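Local coordinates for protein alcohol dehydrogenase (Thermus sp., PDB 4CPD) that probably oxidises alcohols, passing hydride to NAD+, and binds zinc and the dinucleotide, at residues G54-H59 with A121-L126; V62-A67 with G78-G83; L321-A326 with V341-R346. All blocks are in the same frame, centred on the assembly; numbering follows the deposited sequence.

Contact 1. Residues G54-H59 with A121-L126; sequences GSVLGH and AQAEIL. With ZN (zinc ion), chain E.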
loop_
_atom_site.group_PDB
_atom_site.type_symbol
_atom_site.label_atom_id
_atom_site.label_comp_id
_atom_site.label_asym_id
_atom_site.label_seq_id
_atom_site.Cartn_x
_atom_site.Cartn_y
_atom_site.Cartn_z
ATOM N N GLY A 54 -31.476 -14.649 18.567
ATOM C CA GLY A 54 -31.720 -15.978 18.007
ATOM C C GLY A 54 -30.843 -16.332 16.805
ATOM O O GLY A 54 -31.017 -17.391 16.203
ATOM N N SER A 55 -29.920 -15.444 16.426
ATOM C CA SER A 55 -28.996 -15.723 15.344
ATOM C C SER A 55 -27.883 -16.633 15.860
ATOM O O SER A 55 -27.332 -16.407 16.950
ATOM C CB SER A 55 -28.374 -14.429 14.826
ATOM O OG SER A 55 -29.329 -13.508 14.335
ATOM N N VAL A 56 -27.551 -17.649 15.074
ATOM C CA VAL A 56 -26.430 -18.523 15.375
ATOM C C VAL A 56 -25.061 -17.852 15.082
ATOM O O VAL A 56 -24.810 -17.375 13.969
ATOM C CB VAL A 56 -26.535 -19.820 14.549
ATOM C CG1 VAL A 56 -25.353 -20.753 14.839
ATOM C CG2 VAL A 56 -27.857 -20.526 14.837
ATOM N N LEU A 57 -24.173 -17.841 16.074
ATOM C CA LEU A 57 -22.899 -17.131 15.969
ATOM C C LEU A 57 -21.757 -18.019 15.484
ATOM O O LEU A 57 -21.902 -19.241 15.413
ATOM C CB LEU A 57 -22.525 -16.537 17.327
ATOM C CG LEU A 57 -23.531 -15.529 17.902
ATOM C CD1 LEU A 57 -23.055 -15.015 19.256
ATOM C CD2 LEU A 57 -23.736 -14.349 16.975
ATOM N N GLY A 58 -20.631 -17.386 15.144
ATOM C CA GLY A 58 -19.368 -18.086 14.863
ATOM C C GLY A 58 -19.039 -18.272 13.387
ATOM O O GLY A 58 -19.935 -18.504 12.560
ATOM N N HIS A 59 -17.750 -18.149 13.049
ATOM C CA HIS A 59 -17.290 -18.325 11.673
ATOM C C HIS A 59 -15.982 -19.123 11.575
ATOM O O HIS A 59 -15.374 -19.198 10.497
ATOM C CB HIS A 59 -17.091 -16.954 11.048
ATOM C CG HIS A 59 -16.274 -16.052 11.896
ATOM N ND1 HIS A 59 -16.848 -15.150 12.762
ATOM C CD2 HIS A 59 -14.937 -15.959 12.068
ATOM C CE1 HIS A 59 -15.892 -14.517 13.413
ATOM N NE2 HIS A 59 -14.725 -14.996 13.015
ATOM N N ALA A 121 -21.331 -20.786 12.874
ATOM C CA ALA A 121 -20.593 -22.038 12.861
ATOM C C ALA A 121 -20.550 -22.708 14.229
ATOM O O ALA A 121 -20.200 -23.898 14.348
ATOM C CB ALA A 121 -19.170 -21.817 12.323
ATOM N N GLN A 122 -20.868 -21.950 15.266
ATOM C CA GLN A 122 -20.944 -22.501 16.622
ATOM C C GLN A 122 -22.248 -23.347 16.788
ATOM O O GLN A 122 -23.191 -22.978 17.492
ATOM C CB GLN A 122 -20.858 -21.362 17.631
ATOM C CG GLN A 122 -19.479 -20.726 17.656
ATOM C CD GLN A 122 -19.437 -19.352 18.271
ATOM O OE1 GLN A 122 -20.393 -18.899 18.911
ATOM N NE2 GLN A 122 -18.303 -18.676 18.094
ATOM N N ALA A 123 -22.282 -24.479 16.102
ATOM C CA ALA A 123 -23.480 -25.255 15.926
ATOM C C ALA A 123 -23.089 -26.606 15.339
ATOM O O ALA A 123 -21.978 -26.780 14.835
ATOM C CB ALA A 123 -24.409 -24.543 14.987
ATOM N N GLU A 124 -24.005 -27.563 15.393
ATOM C CA GLU A 124 -23.678 -28.914 15.003
ATOM C C GLU A 124 -23.605 -29.070 13.496
ATOM O O GLU A 124 -22.841 -29.903 12.999
ATOM C CB GLU A 124 -24.697 -29.892 15.554
ATOM C CG GLU A 124 -24.746 -29.977 17.062
ATOM C CD GLU A 124 -25.725 -31.033 17.510
ATOM O OE1 GLU A 124 -25.427 -32.210 17.232
ATOM O OE2 GLU A 124 -26.794 -30.680 18.085
ATOM N N ILE A 125 -24.392 -28.276 12.777
ATOM C CA ILE A 125 -24.395 -28.301 11.305
ATOM C C ILE A 125 -24.202 -26.895 10.719
ATOM O O ILE A 125 -24.788 -25.916 11.207
ATOM C CB ILE A 125 -25.722 -28.865 10.726
ATOM C CG1 ILE A 125 -26.126 -30.187 11.390
ATOM C CG2 ILE A 125 -25.614 -29.057 9.207
ATOM C CD1 ILE A 125 -25.222 -31.354 11.054
ATOM N N LEU A 126 -23.414 -26.812 9.650
ATOM C CA LEU A 126 -23.220 -25.566 8.935
ATOM C C LEU A 126 -23.556 -25.716 7.452
ATOM O O LEU A 126 -23.127 -26.676 6.830
ATOM C CB LEU A 126 -21.778 -25.114 9.104
ATOM C CG LEU A 126 -21.394 -23.742 8.547
ATOM C CD1 LEU A 126 -22.065 -22.657 9.365
ATOM C CD2 LEU A 126 -19.869 -23.593 8.559
HETATM ZN ZN ZN E . -12.540 -14.419 12.979
HETATM O O HOH W 1 -12.508 -12.482 11.437
#

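Contact 2. Residues V62-A67 with G78-G83; sequences VGQVEA and GDWVVG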
loop_
_atom_site.group_PDB
_atom_site.type_symbol
_atom_site.label_atom_id
_atom_site.label_comp_id
_atom_site.label_asym_id
_atom_site.label_seq_id
_atom_site.Cartn_x
_atom_site.Cartn_y
_atom_site.Cartn_z
ATOM N N VAL A 62 -14.040 -26.523 11.772
ATOM C CA VAL A 62 -13.536 -27.693 11.051
ATOM C C VAL A 62 -14.512 -28.831 11.309
ATOM O O VAL A 62 -15.050 -28.960 12.412
ATOM C CB VAL A 62 -12.100 -28.082 11.513
ATOM C CG1 VAL A 62 -12.038 -28.209 13.028
ATOM C CG2 VAL A 62 -11.620 -29.349 10.793
ATOM N N GLY A 63 -14.752 -29.651 10.305
ATOM C CA GLY A 63 -15.717 -30.734 10.466
ATOM C C GLY A 63 -15.738 -31.685 9.311
ATOM O O GLY A 63 -14.821 -31.717 8.519
ATOM N N GLN A 64 -16.807 -32.460 9.225
ATOM C CA GLN A 64 -17.003 -33.445 8.130
ATOM C C GLN A 64 -18.254 -33.171 7.312
ATOM O O GLN A 64 -19.287 -32.710 7.833
ATOM C CB GLN A 64 -17.137 -34.843 8.689
ATOM C CG GLN A 64 -15.856 -35.397 9.247
ATOM C CD GLN A 64 -16.075 -36.738 9.922
ATOM O OE1 GLN A 64 -16.692 -36.803 10.988
ATOM N NE2 GLN A 64 -15.588 -37.814 9.298
ATOM N N VAL A 65 -18.162 -33.492 6.030
ATOM C CA VAL A 65 -19.245 -33.224 5.108
ATOM C C VAL A 65 -20.422 -34.151 5.428
ATOM O O VAL A 65 -20.255 -35.333 5.502
ATOM C CB VAL A 65 -18.757 -33.456 3.671
ATOM C CG1 VAL A 65 -19.883 -33.332 2.655
ATOM C CG2 VAL A 65 -17.666 -32.471 3.327
ATOM N N GLU A 66 -21.609 -33.615 5.628
ATOM C CA GLU A 66 -22.805 -34.446 5.733
ATOM C C GLU A 66 -23.386 -34.746 4.346
ATOM O O GLU A 66 -23.678 -35.881 4.012
ATOM C CB GLU A 66 -23.857 -33.723 6.546
ATOM C CG GLU A 66 -24.947 -34.619 7.109
ATOM C CD GLU A 66 -24.563 -35.212 8.458
ATOM O OE1 GLU A 66 -23.801 -36.194 8.471
ATOM O OE2 GLU A 66 -25.011 -34.700 9.511
ATOM N N ALA A 67 -23.544 -33.699 3.549
ATOM C CA ALA A 67 -24.164 -33.802 2.237
ATOM C C ALA A 67 -23.693 -32.690 1.304
ATOM O O ALA A 67 -23.179 -31.672 1.756
ATOM C CB ALA A 67 -25.670 -33.733 2.387
ATOM N N GLY A 78 -17.915 -38.419 3.729
ATOM C CA GLY A 78 -16.911 -38.668 4.792
ATOM C C GLY A 78 -15.936 -37.535 5.142
ATOM O O GLY A 78 -15.397 -37.483 6.253
ATOM N N ASP A 79 -15.750 -36.627 4.178
ATOM C CA ASP A 79 -14.586 -35.769 4.062
ATOM C C ASP A 79 -14.432 -34.708 5.144
ATOM O O ASP A 79 -15.357 -33.961 5.438
ATOM C CB ASP A 79 -14.583 -35.095 2.684
ATOM C CG ASP A 79 -14.319 -36.069 1.540
ATOM O OD1 ASP A 79 -14.023 -37.263 1.794
ATOM O OD2 ASP A 79 -14.393 -35.614 0.376
ATOM N N TRP A 80 -13.230 -34.671 5.717
ATOM C CA TRP A 80 -12.830 -33.640 6.651
ATOM C C TRP A 80 -12.535 -32.363 5.882
ATOM O O TRP A 80 -11.788 -32.374 4.902
ATOM C CB TRP A 80 -11.590 -34.064 7.443
ATOM C CG TRP A 80 -11.925 -34.978 8.564
ATOM C CD1 TRP A 80 -11.953 -36.333 8.520
ATOM C CD2 TRP A 80 -12.315 -34.612 9.892
ATOM N NE1 TRP A 80 -12.340 -36.836 9.733
ATOM C CE2 TRP A 80 -12.568 -35.800 10.595
ATOM C CE3 TRP A 80 -12.476 -33.408 10.549
ATOM C CZ2 TRP A 80 -12.969 -35.815 11.929
ATOM C CZ3 TRP A 80 -12.865 -33.429 11.877
ATOM C CH2 TRP A 80 -13.111 -34.625 12.548
ATOM N N VAL A 81 -13.123 -31.263 6.332
ATOM C CA VAL A 81 -12.972 -29.999 5.637
ATOM C C VAL A 81 -12.820 -28.813 6.580
ATOM O O VAL A 81 -13.184 -28.852 7.767
ATOM C CB VAL A 81 -14.155 -29.688 4.705
ATOM C CG1 VAL A 81 -14.235 -30.706 3.577
ATOM C CG2 VAL A 81 -15.462 -29.598 5.502
ATOM N N VAL A 82 -12.258 -27.762 6.004
ATOM C CA VAL A 82 -12.191 -26.486 6.623
ATOM C C VAL A 82 -12.511 -25.416 5.537
ATOM O O VAL A 82 -12.480 -25.683 4.323
ATOM C CB VAL A 82 -10.828 -26.309 7.248
ATOM C CG1 VAL A 82 -9.805 -25.983 6.183
ATOM C CG2 VAL A 82 -10.856 -25.190 8.280
ATOM N N GLY A 83 -12.878 -24.218 5.956
ATOM C CA GLY A 83 -13.252 -23.189 4.981
ATOM C C GLY A 83 -12.973 -21.816 5.524
ATOM O O GLY A 83 -12.916 -21.640 6.737
#

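Contact 3. Residues L321-A326 with V341-R346; sequences LPLEEA and VLLVVR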
loop_
_atom_site.group_PDB
_atom_site.type_symbol
_atom_site.label_atom_id
_atom_site.label_comp_id
_atom_site.label_asym_id
_atom_site.label_seq_id
_atom_site.Cartn_x
_atom_site.Cartn_y
_atom_site.Cartn_z
ATOM N N LEU A 321 -13.665 -26.329 25.381
ATOM C CA LEU A 321 -14.896 -26.449 26.153
ATOM C C LEU A 321 -15.938 -27.167 25.359
ATOM O O LEU A 321 -15.895 -27.144 24.152
ATOM C CB LEU A 321 -15.454 -25.083 26.508
ATOM C CG LEU A 321 -14.497 -24.115 27.216
ATOM C CD1 LEU A 321 -15.198 -22.805 27.546
ATOM C CD2 LEU A 321 -13.894 -24.725 28.476
ATOM N N PRO A 322 -16.893 -27.826 26.035
ATOM C CA PRO A 322 -18.033 -28.347 25.287
ATOM C C PRO A 322 -18.911 -27.207 24.776
ATOM O O PRO A 322 -18.935 -26.136 25.367
ATOM C CB PRO A 322 -18.794 -29.222 26.310
ATOM C CG PRO A 322 -17.934 -29.308 27.510
ATOM C CD PRO A 322 -16.960 -28.175 27.464
ATOM N N LEU A 323 -19.624 -27.453 23.690
ATOM C CA LEU A 323 -20.492 -26.461 23.096
ATOM C C LEU A 323 -21.403 -25.780 24.136
ATOM O O LEU A 323 -21.569 -24.559 24.115
ATOM C CB LEU A 323 -21.343 -27.123 21.999
ATOM C CG LEU A 323 -22.237 -26.218 21.134
ATOM C CD1 LEU A 323 -21.407 -25.120 20.476
ATOM C CD2 LEU A 323 -22.991 -27.015 20.075
ATOM N N GLU A 324 -21.972 -26.564 25.054
ATOM C CA GLU A 324 -22.893 -26.019 26.068
ATOM C C GLU A 324 -22.243 -25.004 27.019
ATOM O O GLU A 324 -22.938 -24.148 27.569
ATOM C CB GLU A 324 -23.594 -27.137 26.856
ATOM N N GLU A 325 -20.919 -25.057 27.164
ATOM C CA GLU A 325 -20.196 -24.127 28.031
ATOM C C GLU A 325 -19.688 -22.900 27.295
ATOM O O GLU A 325 -18.871 -22.127 27.832
ATOM C CB GLU A 325 -19.049 -24.842 28.733
ATOM C CG GLU A 325 -19.516 -25.936 29.689
ATOM C CD GLU A 325 -18.396 -26.437 30.576
ATOM O OE1 GLU A 325 -17.764 -25.593 31.255
ATOM O OE2 GLU A 325 -18.152 -27.666 30.589
ATOM N N ALA A 326 -20.213 -22.694 26.089
ATOM C CA ALA A 326 -19.915 -21.497 25.288
ATOM C C ALA A 326 -20.052 -20.140 26.008
ATOM O O ALA A 326 -19.161 -19.309 25.932
ATOM C CB ALA A 326 -20.753 -21.495 24.023
ATOM N N VAL A 341 -10.206 -19.902 22.683
ATOM C CA VAL A 341 -11.204 -20.893 23.046
ATOM C C VAL A 341 -11.676 -21.665 21.831
ATOM O O VAL A 341 -12.070 -21.081 20.811
ATOM C CB VAL A 341 -12.439 -20.253 23.703
ATOM C CG1 VAL A 341 -13.390 -21.341 24.194
ATOM C CG2 VAL A 341 -12.032 -19.381 24.873
ATOM N N LEU A 342 -11.653 -22.978 21.958
ATOM C CA LEU A 342 -12.175 -23.856 20.931
ATOM C C LEU A 342 -13.331 -24.646 21.528
ATOM O O LEU A 342 -13.213 -25.147 22.622
ATOM C CB LEU A 342 -11.063 -24.786 20.461
ATOM C CG LEU A 342 -10.567 -24.592 19.054
ATOM C CD1 LEU A 342 -10.237 -23.158 18.757
ATOM C CD2 LEU A 342 -9.353 -25.478 18.796
ATOM N N LEU A 343 -14.449 -24.718 20.820
ATOM C CA LEU A 343 -15.649 -25.403 21.306
ATOM C C LEU A 343 -15.741 -26.816 20.706
ATOM O O LEU A 343 -15.731 -26.990 19.488
ATOM C CB LEU A 343 -16.899 -24.608 20.938
ATOM C CG LEU A 343 -17.393 -23.479 21.865
ATOM C CD1 LEU A 343 -16.301 -22.859 22.712
ATOM C CD2 LEU A 343 -18.126 -22.415 21.043
ATOM N N VAL A 344 -15.838 -27.822 21.567
ATOM C CA VAL A 344 -15.998 -29.189 21.118
ATOM C C VAL A 344 -17.478 -29.461 20.927
ATOM O O VAL A 344 -18.250 -29.337 21.866
ATOM C CB VAL A 344 -15.457 -30.203 22.126
ATOM C CG1 VAL A 344 -15.519 -31.600 21.509
ATOM C CG2 VAL A 344 -14.034 -29.844 22.534
ATOM N N VAL A 345 -17.870 -29.808 19.707
ATOM C CA VAL A 345 -19.270 -30.119 19.417
ATOM C C VAL A 345 -19.471 -31.623 19.210
ATOM O O VAL A 345 -18.817 -32.270 18.364
ATOM C CB VAL A 345 -19.932 -29.187 18.332
ATOM C CG1 VAL A 345 -18.948 -28.213 17.708
ATOM C CG2 VAL A 345 -20.694 -29.960 17.267
ATOM N N ARG A 346 -20.372 -32.156 20.040
ATOM C CA ARG A 346 -20.542 -33.589 20.237
ATOM C C ARG A 346 -21.507 -34.153 19.185
ATOM O O ARG A 346 -21.159 -34.275 18.005
ATOM C CB ARG A 346 -21.034 -33.862 21.671
#

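Contact 1. Residues G54-H59 with A121-L126
L57 and G58 accept backbone hydrogen bonds from Q122 and A121 respectively, in the GroES-like domain of this zinc-dependent dehydrogenase, where Q122 forms the centre of an inverse gamma turn. From Q122 N a bond of 2.9 Å runs to L57 O and lies in the carbonyl plane, with a C=O...N angle of 152°. The second, from A121 N to G58 O at 2.7 Å, is more bent, and its donor stands above the plane of the carbonyl rather than on a lone pair. The Q122 side chain then lies across the backbone of the opposite loop. Its CG is anti to its own carbonyl carbon (chi1 -69°), and the extended chain beyond brings NE2 to 3.5 Å from G58 CA and OE1 to 3.6 Å from L57 CB. The positive phi of G58 favours glycine at this crossing. Next to it, V56 CG1 rests on A123 CB at 3.9 Å, a small apolar patch that A3 of strand 2-8 also touches. Outside the two segments the Q122 amide is fixed at both ends, OE1 by Y330 OH and NE2 by G36 O. With an alanine here, the Y330 hydroxyl and the G36 carbonyl would probably lose their amide partner, and a gap would open over G58 and L57. Downstream of the bonded pair the loop delivers H59 to the zinc site, probably the catalytic one as in other zinc-containing alcohol dehydrogenases, with C38 and D152 as further ligands. The H59 side chain leaves the backbone away from 121-126, its CG between the backbone N and the carbonyl carbon (chi1 50°). Its NE2 binds the zinc ion at 2.3 Å, and a water lies 2.5 Å from the same zinc.

Contact 2. Residues V62-A67 with G78-G83
Q64 lies over the indole of W80 on one face of the antiparallel beta hairpin that strands 60-68 and 80-82 form in the GroES-like domain, and its side chain can be followed outward atom by atom. CB lies 3.8 Å from D79 O, just before strand 80-82. With CG anti to the carbonyl carbon (chi1 -71°), the chain turns over the ring, and CG makes a CH-pi contact 3.7 Å from the centroid of the W80 five-membered ring. CD continues across CE2 and NE1, and the amide stacks on the indole with the two planes 15° apart. OE1 hangs over CZ2, while NE2, lying over W80 NE1, donates a 3.1 Å hydrogen bond to G78 O, slightly tilted from the carbonyl plane. Between the backbones, G63 and V81 form a hydrogen-bonded antiparallel pair, its two bonds nearly straight, and V65 N adds a bond of 2.9 Å to D79 O. On the other face V65 CG2 meets V81 CG1 at 3.9 Å. V62 CG2 comes to the W80 ring at its edge. Around the hairpin, H33 of strand 28-37 meets W80 edge-to-face, V30 of that strand touches V81, and P144 of helix 144-147 packs against both V62 and W80.

Contact 3. Residues L321-A326 with V341-R346
L321 and L343 sit side by side on two parallel strands, and the contact divides into a closely packed inner part and an outer side that faces solvent. Backbone bonds join the strands first. L321 N donates to L342 O at 3.0 Å, and V344 N returns a bond of 2.7 Å to L321 O, both nearly straight. Where the first chain leaves the strand for a short 3-10 turn, L323 N still reaches V344 O, but this last link of the ladder is bent, with an N-H...O angle of 136°, and its donor is tilted from the carbonyl plane. The inner part is built mainly of apolar side chains. L343 CD2 is met by A326 CB at 4.1 Å and by L323 CD1 at 4.3 Å, which places the start of helix 326-334 directly on the second strand. L323 carries its CG opposite the backbone N (chi1 -174°), which brings CD2 to V345 CB at 4.1 Å, and the two side chains lie alongside each other, pointing the same way. At the margin of this part L321 CD1 touches V341 CG1 at 4.1 Å, the two chains crossing at a slant. V4 of strand 2-8 lies against L323 and A326, while I37 of strand 28-37 meets V341 and L343, so the buried side is closed by neighbouring strands. P322 and V344 share the other, exposed face. V344 is still engaged there, its CG2 lying 3.7 Å from L321 O, but the P322-V344 pair itself is looser, joined mostly by a CA-H...O contact from P322 CA to V344 O. Parallel strands linked by a helix that packs on them make up a beta-alpha-beta unit, formed here by strand 319-322, helix 326-334 and the C-terminal strand 341-344.

In the fold
All three contacts reach one mixed sheet, built mostly from the GroES-like region and completed by the C-terminal strands, with strand 28-37 at its hub: it pairs with 60-68, with 125-128 and with 341-344. Along the chain, contact 2 is nested in the loop that contact 1 closes, and contact 3 follows much later, at the C terminus. Between centres, contacts 1 and 2 lie about 15 Å apart, contacts 1 and 3 about 12 Å, and contacts 2 and 3 about 18 Å. Contact 1 touches both others, through I125 on E66 and through Q122 on L343. The last strand thus returns, after the six-stranded parallel sheet, to the domain that carries the H59 zinc site.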